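Local coordinates for protein RIF2 (Saccharomyces cerevisiae, PDB 4BJ1) that takes part in transcriptional silencing and telomere length regulation, binds telomeric DNA and interacts with RIF1 and the C-terminus of RAP1, at residues N78-E83 and M134-N139; M16-L21 and E286-S291. All blocks are in the same frame, centred on the assembly; numbering follows the deposited sequence.

The two contacts sample different parts of an AAA+ fold. In contact 1 a strand that is outermost, within this chain, in the parallel sheet meets the end of helix 128-137, which belongs to the ASCE domain. Contact 2 pairs helix 10-26 with helix 276-290, the latter part of the AAA+ lid. Their centres are 37 Å apart and their nearest atoms about 22 Å, so they do not touch. In sequence, both segments of contact 1 fall between those of contact 2. Both also reach the second subunit: contact 1 through Ile81 and Glu83, contact 2 through residues that include Leu18 and Gln19.

Contact 1 of 2, residues N78-E83 and M134-N139; sequences NVVIIE and MRKINN
Lys136 carries CG anti to its carbonyl carbon and is extended beyond that atom, which takes its ammonium group at a slant over Val80 and Ile82 to the backbone of Ile81. The bond from Lys136 NZ to Ile81 O is 2.8 Å long and nearly linear at the acceptor (C=O...N angle 168°). On the way the aliphatic part of the lysine crosses two strand side chains: Val80 CG1 lies 3.7 Å from Lys136 CB, and Ile82 CG1 3.9 Å from Lys136 CD. Asn139 has CG between its backbone N and carbonyl carbon (chi1 55°), a turn that brings its amide back toward both the helix end and the strand. Asn139 ND2 donates to Lys136 O at 2.7 Å and, weakly, to Asn78 OD1 at 2.9 Å. The Asn78 and Asn139 side chains reach toward each other from the two segments, their amide planes turned 41° apart. Val80 CG2 packs against Asn139 ND2 at 3.5 Å. With an alanine in place of Asn139, Lys136 O would probably be left without its side-chain donor and Asn78 OD1 without its weak partner across the contact. Edge to edge, Asn78, Val80 and Ile82 share backbone hydrogen bonds with strand 145-153, while Val79 and Ile81 touch Leu72 of helix 58-74. Helix 128-137 comes between strands 78-83 and 145-153 in sequence and packs on both, Ile82 touching Met132 and Val133 and Ile137 touching Val147: a beta-alpha-beta arrangement at the end of the 5-1-4-3-2 sheet of the AAA+ core.

Contact 2 of 2, residues M16-L21 and E286-S291; sequences MALQEL and EIIVQS
Ile288 presents two branches to helix 10-26, and the close part of the interface is built round it. Its CG2 lies 3.8 Å from Leu18 CD1, the two side chains lying alongside and pointing opposite ways. Its other branch ends in CD1, 3.9 Å from Leu21 CD2. Leu21 is placed for this by having CG anti to its backbone N (chi1 -171°). Val289 adds a second surface for Leu18, standing nearly perpendicular to it: Val289 CG2 is 3.9 Å from Leu18 CD2, and the fork of the leucine is thereby shared between two neighbouring residues of one helix. The looser part is at Ala17, whose CB comes no nearer than 4.3 Å to Ile288 CD1. No hydrogen bond joins the two segments, and all five touching residues are buried, so the contrast here is between closer and wider apolar packing, with no solvent-facing edge among them. The helix pair does have polar links beside this strip: Tyr10 OH bonds to Ile288 O and Lys14 NZ to Val289 O. Past Leu18 lies the second subunit, where its own Leu18 packs against this one, and Gln19 bonds to Thr23 of that chain. At the C-terminal end of helix 276-290, Ser291 OG turns back to Ile287 O at 2.7 Å. The axes of segments 16-21 and 286-290 approach to 10.3 Å with N-to-C directions 160° from each other, an almost antiparallel helix pair that ties the N-terminal helix to the helical lid of the AAA+ fold.

Contact 1 of 2, residues N78-E83 and M134-N139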
loop_
_atom_site.group_PDB
_atom_site.type_symbol
_atom_site.label_atom_id
_atom_site.label_comp_id
_atom_site.label_asym_id
_atom_site.label_seq_id
_atom_site.Cartn_x
_atom_site.Cartn_y
_atom_site.Cartn_z
ATOM N N ASN A 78 6.601 13.506 20.525
ATOM C CA ASN A 78 7.040 14.252 19.341
ATOM C C ASN A 78 8.339 13.700 18.720
ATOM O O ASN A 78 9.315 13.433 19.424
ATOM C CB ASN A 78 7.156 15.727 19.635
ATOM C CG ASN A 78 7.538 16.546 18.445
ATOM O OD1 ASN A 78 8.722 16.803 18.198
ATOM N ND2 ASN A 78 6.538 17.031 17.725
ATOM N N VAL A 79 8.311 13.476 17.393
ATOM C CA VAL A 79 9.419 12.949 16.593
ATOM C C VAL A 79 9.758 14.016 15.565
ATOM O O VAL A 79 8.853 14.572 14.956
ATOM C CB VAL A 79 9.103 11.575 15.943
ATOM C CG1 VAL A 79 10.305 11.044 15.183
ATOM C CG2 VAL A 79 8.642 10.550 16.979
ATOM N N VAL A 80 11.052 14.361 15.457
ATOM C CA VAL A 80 11.649 15.354 14.553
ATOM C C VAL A 80 12.650 14.592 13.682
ATOM O O VAL A 80 13.237 13.610 14.143
ATOM C CB VAL A 80 12.298 16.529 15.345
ATOM C CG1 VAL A 80 13.459 17.183 14.599
ATOM C CG2 VAL A 80 11.257 17.571 15.721
ATOM N N ILE A 81 12.795 15.008 12.414
ATOM C CA ILE A 81 13.699 14.370 11.476
ATOM C C ILE A 81 14.738 15.361 11.013
ATOM O O ILE A 81 14.394 16.473 10.594
ATOM C CB ILE A 81 12.941 13.778 10.256
ATOM C CG1 ILE A 81 11.575 13.072 10.660
ATOM C CG2 ILE A 81 13.857 12.868 9.409
ATOM C CD1 ILE A 81 11.564 11.820 11.652
ATOM N N ILE A 82 16.012 14.944 11.060
ATOM C CA ILE A 82 17.128 15.729 10.562
ATOM C C ILE A 82 17.934 14.839 9.636
ATOM O O ILE A 82 18.328 13.742 10.024
ATOM C CB ILE A 82 17.938 16.452 11.669
ATOM C CG1 ILE A 82 17.159 17.692 12.166
ATOM C CG2 ILE A 82 19.305 16.891 11.153
ATOM C CD1 ILE A 82 17.123 17.881 13.588
ATOM N N GLU A 83 18.076 15.275 8.372
ATOM C CA GLU A 83 18.821 14.547 7.357
ATOM C C GLU A 83 20.232 15.125 7.342
ATOM O O GLU A 83 20.439 16.288 6.972
ATOM C CB GLU A 83 18.127 14.673 6.009
ATOM C CG GLU A 83 16.753 14.030 5.980
ATOM C CD GLU A 83 15.980 14.382 4.728
ATOM O OE1 GLU A 83 15.413 15.498 4.671
ATOM O OE2 GLU A 83 15.986 13.562 3.780
ATOM N N MET A 134 17.612 22.607 17.573
ATOM C CA MET A 134 16.826 23.234 18.637
ATOM C C MET A 134 15.578 23.917 18.129
ATOM O O MET A 134 14.547 23.831 18.787
ATOM C CB MET A 134 17.674 24.197 19.497
ATOM C CG MET A 134 18.807 23.513 20.261
ATOM S SD MET A 134 18.256 22.246 21.434
ATOM C CE MET A 134 19.617 21.231 21.421
ATOM N N ARG A 135 15.657 24.579 16.962
ATOM C CA ARG A 135 14.514 25.269 16.353
ATOM C C ARG A 135 13.376 24.278 16.106
ATOM O O ARG A 135 12.218 24.571 16.435
ATOM C CB ARG A 135 14.926 25.942 15.034
ATOM N N LYS A 136 13.738 23.082 15.571
ATOM C CA LYS A 136 12.835 21.980 15.267
ATOM C C LYS A 136 12.241 21.444 16.552
ATOM O O LYS A 136 11.021 21.437 16.679
ATOM C CB LYS A 136 13.571 20.879 14.492
ATOM C CG LYS A 136 13.842 21.241 13.037
ATOM C CD LYS A 136 14.061 20.017 12.190
ATOM C CE LYS A 136 13.801 20.313 10.743
ATOM N NZ LYS A 136 14.122 19.140 9.885
ATOM N N ILE A 137 13.111 21.092 17.538
ATOM C CA ILE A 137 12.774 20.565 18.867
ATOM C C ILE A 137 11.940 21.537 19.681
ATOM O O ILE A 137 11.220 21.094 20.565
ATOM C CB ILE A 137 14.054 20.122 19.625
ATOM C CG1 ILE A 137 14.582 18.775 19.134
ATOM C CG2 ILE A 137 13.881 20.096 21.133
ATOM C CD1 ILE A 137 15.949 18.434 19.795
ATOM N N ASN A 138 11.989 22.835 19.382
ATOM C CA ASN A 138 11.205 23.801 20.150
ATOM C C ASN A 138 9.686 23.776 19.869
ATOM O O ASN A 138 8.969 24.667 20.327
ATOM C CB ASN A 138 11.757 25.209 20.011
ATOM C CG ASN A 138 11.927 25.847 21.360
ATOM O OD1 ASN A 138 12.973 25.712 21.996
ATOM N ND2 ASN A 138 10.873 26.478 21.862
ATOM N N ASN A 139 9.191 22.738 19.172
ATOM C CA ASN A 139 7.760 22.564 18.908
ATOM C C ASN A 139 7.056 22.333 20.258
ATOM O O ASN A 139 7.386 21.382 20.969
ATOM C CB ASN A 139 7.518 21.407 17.932
ATOM C CG ASN A 139 8.120 20.078 18.350
ATOM O OD1 ASN A 139 7.610 19.392 19.237
ATOM N ND2 ASN A 139 9.215 19.669 17.724
#

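Contact 2 of 2, residues M16-L21 and E286-S291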
loop_
_atom_site.group_PDB
_atom_site.type_symbol
_atom_site.label_atom_id
_atom_site.label_comp_id
_atom_site.label_asym_id
_atom_site.label_seq_id
_atom_site.Cartn_x
_atom_site.Cartn_y
_atom_site.Cartn_z
ATOM N N MET A 16 -5.482 -2.320 -6.738
ATOM C CA MET A 16 -5.148 -3.188 -5.610
ATOM C C MET A 16 -3.820 -3.908 -5.833
ATOM O O MET A 16 -3.054 -4.115 -4.876
ATOM C CB MET A 16 -6.278 -4.187 -5.342
ATOM C CG MET A 16 -7.426 -3.611 -4.545
ATOM S SD MET A 16 -8.662 -4.879 -4.185
ATOM C CE MET A 16 -9.862 -3.937 -3.338
ATOM N N ALA A 17 -3.557 -4.297 -7.096
ATOM C CA ALA A 17 -2.334 -4.973 -7.507
ATOM C C ALA A 17 -1.192 -3.969 -7.393
ATOM O O ALA A 17 -0.149 -4.303 -6.840
ATOM C CB ALA A 17 -2.458 -5.497 -8.935
ATOM N N LEU A 18 -1.404 -2.725 -7.839
ATOM C CA LEU A 18 -0.388 -1.694 -7.733
ATOM C C LEU A 18 0.003 -1.405 -6.299
ATOM O O LEU A 18 1.200 -1.435 -5.994
ATOM C CB LEU A 18 -0.785 -0.443 -8.483
ATOM C CG LEU A 18 -0.363 -0.515 -9.933
ATOM C CD1 LEU A 18 -1.390 0.098 -10.844
ATOM C CD2 LEU A 18 1.029 0.091 -10.132
ATOM N N GLN A 19 -0.987 -1.279 -5.392
ATOM C CA GLN A 19 -0.716 -1.094 -3.965
ATOM C C GLN A 19 -0.016 -2.316 -3.357
ATOM O O GLN A 19 0.965 -2.121 -2.645
ATOM C CB GLN A 19 -1.994 -0.811 -3.218
ATOM C CG GLN A 19 -1.775 -0.334 -1.802
ATOM C CD GLN A 19 -2.908 -0.800 -0.951
ATOM O OE1 GLN A 19 -3.432 -1.898 -1.129
ATOM N NE2 GLN A 19 -3.337 0.029 -0.026
ATOM N N GLU A 20 -0.456 -3.564 -3.684
ATOM C CA GLU A 20 0.195 -4.738 -3.111
ATOM C C GLU A 20 1.598 -4.926 -3.603
ATOM O O GLU A 20 2.453 -5.269 -2.798
ATOM C CB GLU A 20 -0.603 -6.031 -3.250
ATOM C CG GLU A 20 -0.165 -7.001 -2.157
ATOM C CD GLU A 20 -0.908 -8.296 -1.908
ATOM O OE1 GLU A 20 -1.932 -8.531 -2.582
ATOM O OE2 GLU A 20 -0.450 -9.089 -1.053
ATOM N N LEU A 21 1.858 -4.691 -4.905
ATOM C CA LEU A 21 3.200 -4.814 -5.478
ATOM C C LEU A 21 4.108 -3.797 -4.751
ATOM O O LEU A 21 5.181 -4.181 -4.279
ATOM C CB LEU A 21 3.140 -4.622 -7.011
ATOM C CG LEU A 21 4.398 -4.926 -7.851
ATOM C CD1 LEU A 21 4.812 -6.412 -7.785
ATOM C CD2 LEU A 21 4.152 -4.551 -9.291
ATOM N N GLU A 286 4.813 -1.563 -14.917
ATOM C CA GLU A 286 4.522 -1.226 -16.312
ATOM C C GLU A 286 3.455 -2.112 -16.921
ATOM O O GLU A 286 2.476 -1.574 -17.422
ATOM C CB GLU A 286 5.783 -1.260 -17.171
ATOM C CG GLU A 286 6.636 -0.021 -17.017
ATOM C CD GLU A 286 7.903 -0.034 -17.842
ATOM O OE1 GLU A 286 7.896 -0.635 -18.941
ATOM O OE2 GLU A 286 8.900 0.580 -17.397
ATOM N N ILE A 287 3.606 -3.456 -16.852
ATOM C CA ILE A 287 2.595 -4.361 -17.411
ATOM C C ILE A 287 1.230 -4.100 -16.772
ATOM O O ILE A 287 0.252 -4.020 -17.513
ATOM C CB ILE A 287 2.953 -5.875 -17.441
ATOM C CG1 ILE A 287 3.108 -6.471 -16.033
ATOM C CG2 ILE A 287 4.184 -6.161 -18.321
ATOM C CD1 ILE A 287 3.146 -7.932 -15.973
ATOM N N ILE A 288 1.166 -3.891 -15.430
ATOM C CA ILE A 288 -0.104 -3.608 -14.730
ATOM C C ILE A 288 -0.686 -2.288 -15.209
ATOM O O ILE A 288 -1.804 -2.283 -15.690
ATOM C CB ILE A 288 -0.007 -3.710 -13.161
ATOM C CG1 ILE A 288 0.453 -5.145 -12.734
ATOM C CG2 ILE A 288 -1.342 -3.334 -12.502
ATOM C CD1 ILE A 288 1.003 -5.291 -11.409
ATOM N N VAL A 289 0.079 -1.185 -15.103
ATOM C CA VAL A 289 -0.306 0.175 -15.514
ATOM C C VAL A 289 -0.764 0.219 -16.996
ATOM O O VAL A 289 -1.886 0.652 -17.255
ATOM C CB VAL A 289 0.813 1.201 -15.184
ATOM C CG1 VAL A 289 0.708 2.454 -16.032
ATOM C CG2 VAL A 289 0.805 1.557 -13.705
ATOM N N GLN A 290 0.077 -0.270 -17.944
ATOM C CA GLN A 290 -0.214 -0.267 -19.383
ATOM C C GLN A 290 -1.407 -1.105 -19.813
ATOM O O GLN A 290 -1.954 -0.830 -20.871
ATOM C CB GLN A 290 0.990 -0.713 -20.186
ATOM C CG GLN A 290 2.192 0.204 -20.099
ATOM C CD GLN A 290 3.463 -0.523 -20.482
ATOM O OE1 GLN A 290 4.563 -0.010 -20.255
ATOM N NE2 GLN A 290 3.352 -1.735 -21.061
ATOM N N SER A 291 -1.775 -2.144 -19.054
ATOM C CA SER A 291 -2.910 -2.991 -19.403
ATOM C C SER A 291 -4.209 -2.285 -19.073
ATOM O O SER A 291 -4.322 -1.694 -18.001
ATOM C CB SER A 291 -2.849 -4.330 -18.679
ATOM O OG SER A 291 -1.713 -5.064 -19.091
#